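Local coordinates for protein periplasmic beta-glucosidase (Pseudomonas aeruginosa, PDB 6R5T) that probably hydrolyses terminal, non-reducing beta-D-glucosyl residues with release of beta-D-glucose, as a periplasmic member of glycoside hydrolase family 3, at residues A48-V53 / M285-D290; I20-L25 / A319-L324. The protein carries 1 engineered substitution. One frame throughout, in Å; residues are numbered along the deposited sequence.

Contact 1 of 2, residues A48-V53 / M285-D290; sequences AIFNTV and MNMNDD. With GAL (beta-D-galactopyranose), chain C.
M285 meets A48 through its methyl alone: CE of M285 lies 3.8 Å from CB of A48, an apolar touch between two buried residues. The thioether chain gets there because it runs out extended and bends at its last torsion (chi3 -101°), which turns the methyl toward the 48-50 strand. N286 serves its own segment instead, giving ND2 to OD1 of D289 at 2.8 Å; the acceptor lies close to the amide plane of N286, whereas the donor stands well above the carboxylate plane of D289. The next residue, M287, carries the main interaction. Its CE sits 3.5 Å from the centroid of the F50 ring, only 5° off the ring normal, and all six ring carbons are nearly equidistant from it, the evidence for a centred CH-pi contact. SD of M287 follows at 4.7 Å from the same centroid, still over the face, so the pair is also a Met-aromatic contact. N288 approaches the ring obliquely, its OD1 3.7 Å from CZ of F50 and its amide plane 71° from the ring plane; that oxygen also accepts a hydrogen bond from the backbone of S27. Galactose O2 approaches the F50 ring obliquely too, on the same side as the M287 methyl but beyond CE2 (3.3 Å), while N288 OD1 comes from the other side. ND2 of N51 donates to galactose O3 at 2.9 Å. M287 itself touches the bound glucose, while E486 bonds to the galactose. F50, N51 and M287 belong to the glycan pocket, formed here at the C-terminal ends of strands 48-50 and 286-287 of the parallel sheet, the usual place for the active site of a TIM-barrel-like glycosidase domain.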
# COMPACT_ATOMS: atom_id res chain seq x y z
N ALA A 48 -10.55 22.95 29.46
CA ALA A 48 -10.37 21.57 29.90
C ALA A 48 -8.91 21.22 29.97
O ALA A 48 -8.06 21.91 29.40
CB ALA A 48 -11.09 20.66 28.93
N ILE A 49 -8.66 20.15 30.70
CA ILE A 49 -7.31 19.69 31.02
C ILE A 49 -7.23 18.26 30.50
O ILE A 49 -8.21 17.52 30.64
CB ILE A 49 -7.09 19.76 32.52
CG1 ILE A 49 -7.22 21.19 33.04
CG2 ILE A 49 -5.75 19.15 32.91
CD1 ILE A 49 -6.19 22.11 32.55
N PHE A 50 -6.06 17.87 30.05
CA PHE A 50 -5.77 16.42 29.88
C PHE A 50 -4.45 16.10 30.59
O PHE A 50 -3.62 17.00 30.78
CB PHE A 50 -5.77 16.01 28.41
CG PHE A 50 -4.70 16.58 27.53
CD1 PHE A 50 -4.78 17.89 27.08
CD2 PHE A 50 -3.60 15.83 27.15
CE1 PHE A 50 -3.84 18.45 26.25
CE2 PHE A 50 -2.62 16.41 26.35
CZ PHE A 50 -2.74 17.70 25.89
N ASN A 51 -4.32 14.82 30.94
CA ASN A 51 -3.10 14.21 31.54
C ASN A 51 -2.92 14.60 33.01
O ASN A 51 -1.85 14.27 33.53
CB ASN A 51 -1.86 14.55 30.72
CG ASN A 51 -1.71 13.73 29.45
OD1 ASN A 51 -2.46 12.80 29.22
ND2 ASN A 51 -0.79 14.14 28.59
N THR A 52 -3.92 15.17 33.69
CA THR A 52 -3.93 15.29 35.17
C THR A 52 -4.91 14.25 35.70
O THR A 52 -6.07 14.30 35.30
CB THR A 52 -4.30 16.73 35.60
OG1 THR A 52 -3.24 17.57 35.17
CG2 THR A 52 -4.59 16.85 37.06
N VAL A 53 -4.47 13.30 36.53
CA VAL A 53 -5.22 12.01 36.64
C VAL A 53 -5.41 11.51 38.08
O VAL A 53 -5.71 10.32 38.23
CB VAL A 53 -4.52 10.92 35.81
CG1 VAL A 53 -4.43 11.37 34.35
CG2 VAL A 53 -3.17 10.58 36.37
N MET A 285 -12.60 22.30 19.83
CA MET A 285 -11.68 22.46 20.97
C MET A 285 -10.26 22.22 20.44
O MET A 285 -10.00 21.27 19.62
CB MET A 285 -12.12 21.54 22.10
CG MET A 285 -11.15 21.38 23.19
SD MET A 285 -12.08 20.65 24.61
CE MET A 285 -12.32 22.13 25.62
N ASN A 286 -9.37 23.10 20.84
CA ASN A 286 -7.97 23.19 20.37
C ASN A 286 -7.04 22.60 21.41
O ASN A 286 -6.88 23.18 22.51
CB ASN A 286 -7.72 24.67 20.09
CG ASN A 286 -6.32 25.09 19.73
OD1 ASN A 286 -5.94 26.22 20.11
ND2 ASN A 286 -5.60 24.26 18.97
N MET A 287 -6.42 21.47 21.07
CA MET A 287 -5.51 20.75 21.99
C MET A 287 -4.10 21.32 21.90
O MET A 287 -3.43 21.24 20.83
CB MET A 287 -5.55 19.24 21.73
CG MET A 287 -4.80 18.40 22.70
SD MET A 287 -5.12 16.64 22.26
CE MET A 287 -5.20 15.85 23.86
N ASN A 288 -3.66 21.86 23.03
CA ASN A 288 -2.29 22.23 23.45
C ASN A 288 -1.66 23.40 22.71
O ASN A 288 -0.92 24.10 23.36
CB ASN A 288 -1.41 20.99 23.51
CG ASN A 288 -0.67 20.95 24.84
OD1 ASN A 288 -1.23 21.12 25.95
ND2 ASN A 288 0.63 20.84 24.71
N ASP A 289 -1.87 23.66 21.41
CA ASP A 289 -1.00 24.64 20.69
C ASP A 289 -1.43 26.10 20.94
O ASP A 289 -0.65 27.01 20.59
CB ASP A 289 -0.81 24.31 19.21
CG ASP A 289 -2.08 24.26 18.42
OD1 ASP A 289 -2.95 25.10 18.68
OD2 ASP A 289 -2.14 23.42 17.47
N ASP A 290 -2.59 26.31 21.56
CA ASP A 290 -3.13 27.64 21.93
C ASP A 290 -3.38 28.55 20.74
O ASP A 290 -3.58 29.73 20.95
CB ASP A 290 -2.22 28.31 22.96
CG ASP A 290 -2.33 27.68 24.32
OD1 ASP A 290 -3.26 26.89 24.56
OD2 ASP A 290 -1.45 27.97 25.14
C1 GAL C . -0.45 13.23 22.82
C2 GAL C . -0.81 12.82 24.26
C3 GAL C . 0.46 12.96 25.11
C4 GAL C . 1.56 12.06 24.49
C5 GAL C . 1.75 12.46 23.02
C6 GAL C . 2.72 11.53 22.30
O2 GAL C . -1.84 13.67 24.74
O3 GAL C . 0.15 12.50 26.44
O4 GAL C . 1.04 10.71 24.60
O5 GAL C . 0.50 12.35 22.25
O6 GAL C . 2.80 11.91 20.91

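Contact 2 of 2, residues I20-L25 / A319-L324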
# COMPACT_ATOMS: atom_id res chain seq x y z
N ILE A 20 -14.05 31.94 24.01
CA ILE A 20 -12.81 31.38 23.42
C ILE A 20 -12.03 30.61 24.48
O ILE A 20 -11.44 29.54 24.13
CB ILE A 20 -11.99 32.49 22.77
CG1 ILE A 20 -12.77 33.05 21.58
CG2 ILE A 20 -10.59 31.97 22.42
CD1 ILE A 20 -12.22 34.36 21.04
N GLY A 21 -12.04 31.04 25.75
CA GLY A 21 -11.36 30.28 26.81
C GLY A 21 -11.88 28.85 26.92
O GLY A 21 -11.13 27.94 27.24
N GLN A 22 -13.16 28.65 26.71
CA GLN A 22 -13.81 27.32 26.79
C GLN A 22 -13.21 26.36 25.76
O GLN A 22 -13.27 25.13 26.02
CB GLN A 22 -15.30 27.41 26.60
CG GLN A 22 -15.96 28.05 27.84
CD GLN A 22 -15.70 27.22 29.07
OE1 GLN A 22 -16.12 26.06 29.12
NE2 GLN A 22 -14.98 27.78 30.04
N LEU A 23 -12.63 26.89 24.70
CA LEU A 23 -12.16 26.03 23.57
C LEU A 23 -10.75 25.54 23.84
O LEU A 23 -10.23 24.74 23.03
CB LEU A 23 -12.24 26.82 22.26
CG LEU A 23 -13.57 27.54 22.00
CD1 LEU A 23 -13.51 28.19 20.65
CD2 LEU A 23 -14.77 26.60 22.14
N ARG A 24 -10.13 25.95 24.94
CA ARG A 24 -8.71 25.67 25.17
C ARG A 24 -8.56 24.42 26.02
O ARG A 24 -9.07 24.39 27.16
CB ARG A 24 -8.08 26.86 25.87
CG ARG A 24 -6.59 26.74 25.99
CD ARG A 24 -6.02 28.05 26.49
NE ARG A 24 -4.60 27.97 26.72
CZ ARG A 24 -3.96 28.50 27.76
NH1 ARG A 24 -4.63 29.15 28.68
NH2 ARG A 24 -2.64 28.36 27.88
N LEU A 25 -7.91 23.40 25.44
CA LEU A 25 -7.63 22.12 26.12
C LEU A 25 -6.12 21.99 26.27
O LEU A 25 -5.43 22.01 25.26
CB LEU A 25 -8.20 21.01 25.24
CG LEU A 25 -7.78 19.59 25.60
CD1 LEU A 25 -8.26 19.23 26.97
CD2 LEU A 25 -8.37 18.61 24.55
N ALA A 319 -22.15 22.16 26.46
CA ALA A 319 -23.13 21.04 26.43
C ALA A 319 -22.45 19.76 26.93
O ALA A 319 -23.09 18.99 27.61
CB ALA A 319 -23.68 20.86 25.06
N ALA A 320 -21.18 19.53 26.63
CA ALA A 320 -20.47 18.36 27.16
C ALA A 320 -20.38 18.44 28.68
O ALA A 320 -20.62 17.44 29.39
CB ALA A 320 -19.11 18.24 26.54
N LYS A 321 -20.04 19.61 29.20
CA LYS A 321 -19.93 19.78 30.66
C LYS A 321 -21.30 19.58 31.32
O LYS A 321 -21.34 19.00 32.42
CB LYS A 321 -19.39 21.16 30.92
CG LYS A 321 -17.94 21.31 30.47
CD LYS A 321 -17.35 22.69 30.70
CE LYS A 321 -15.89 22.72 30.34
NZ LYS A 321 -15.22 23.99 30.69
N TYR A 322 -22.35 20.04 30.66
CA TYR A 322 -23.74 19.92 31.17
C TYR A 322 -24.07 18.41 31.31
O TYR A 322 -24.45 17.93 32.38
CB TYR A 322 -24.68 20.69 30.25
CG TYR A 322 -26.13 20.68 30.69
CD1 TYR A 322 -26.94 19.58 30.46
CD2 TYR A 322 -26.67 21.78 31.33
CE1 TYR A 322 -28.28 19.58 30.82
CE2 TYR A 322 -27.99 21.77 31.75
CZ TYR A 322 -28.79 20.68 31.48
OH TYR A 322 -30.11 20.72 31.85
N ASP A 323 -23.81 17.65 30.24
CA ASP A 323 -24.14 16.21 30.21
C ASP A 323 -23.31 15.45 31.25
O ASP A 323 -23.85 14.47 31.80
CB ASP A 323 -23.96 15.62 28.82
CG ASP A 323 -24.99 16.08 27.82
OD1 ASP A 323 -26.03 16.74 28.24
OD2 ASP A 323 -24.73 15.87 26.60
N LEU A 324 -22.08 15.90 31.52
CA LEU A 324 -21.19 15.26 32.51
C LEU A 324 -21.61 15.57 33.96
O LEU A 324 -21.03 15.02 34.89
CB LEU A 324 -19.77 15.70 32.22
CG LEU A 324 -19.15 14.92 31.07
CD1 LEU A 324 -17.90 15.59 30.59
CD2 LEU A 324 -18.84 13.52 31.54
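Q22 and K321 reach toward each other from two helical segments whose nearest CA atoms, those of this same pair, are 10.5 Å apart, and their side chains cross at a slant. The lysine spans most of the gap: beyond CG it is fully extended, which carries NZ far from its helix axis. The glutamine does the reverse. A bend at chi2 (-61°) folds its chain and presents the amide oxygen to the incoming ammonium. NZ of K321 then donates to OE1 of Q22 at 2.7 Å, a short bond that is the one polar link between the segments. The approach is bent rather than head-on, with a C=O...donor angle of 128°, and NZ is tilted 17° from the carbonyl plane. On the way, CE of K321 comes within 3.6 Å of the same oxygen. The ammonium, a donor, takes the oxygen, and NE2 of Q22 stays 3.9 Å from NZ of K321. Both residues are buried, so the ammonium needs polar partners, and it has two more in the backbone carbonyls of G47 and P73. Three oxygens therefore hold it, an arrangement that would be expected to favour the charged lysine. Around this bond, Q22 also packs on V317 and L318 of helix 307-323, one turn or so before K321, and on I72 of a loop. The lysine thus ties the C-terminal part of helix 307-323 to the end of helix 16-22 and to the residues leading into strands 48-50 and 75-78, while helix 2-12 packs on A319 and Y322.

Both contacts are buried and bear on the same parallel sheet, with their centres 11 Å apart, but they differ in place and chemistry. Contact 1 links two strands that both neighbour 24-26, reaches the sugar at its F50 and M287 end, and relies on methionine-aromatic and apolar touches; contact 2, away from the annotated sites, joins helices 16-22 and 307-323 next to the residues leading into strand 48-50 through a single charged-to-amide bond. The shared strand 24-26 connects them. There R24 NE makes a salt bridge with D290 OD1 at 2.8 Å, N288 N probably bonds to L25 O, and M285 packs against the backbone oxygens of Q22 and L23.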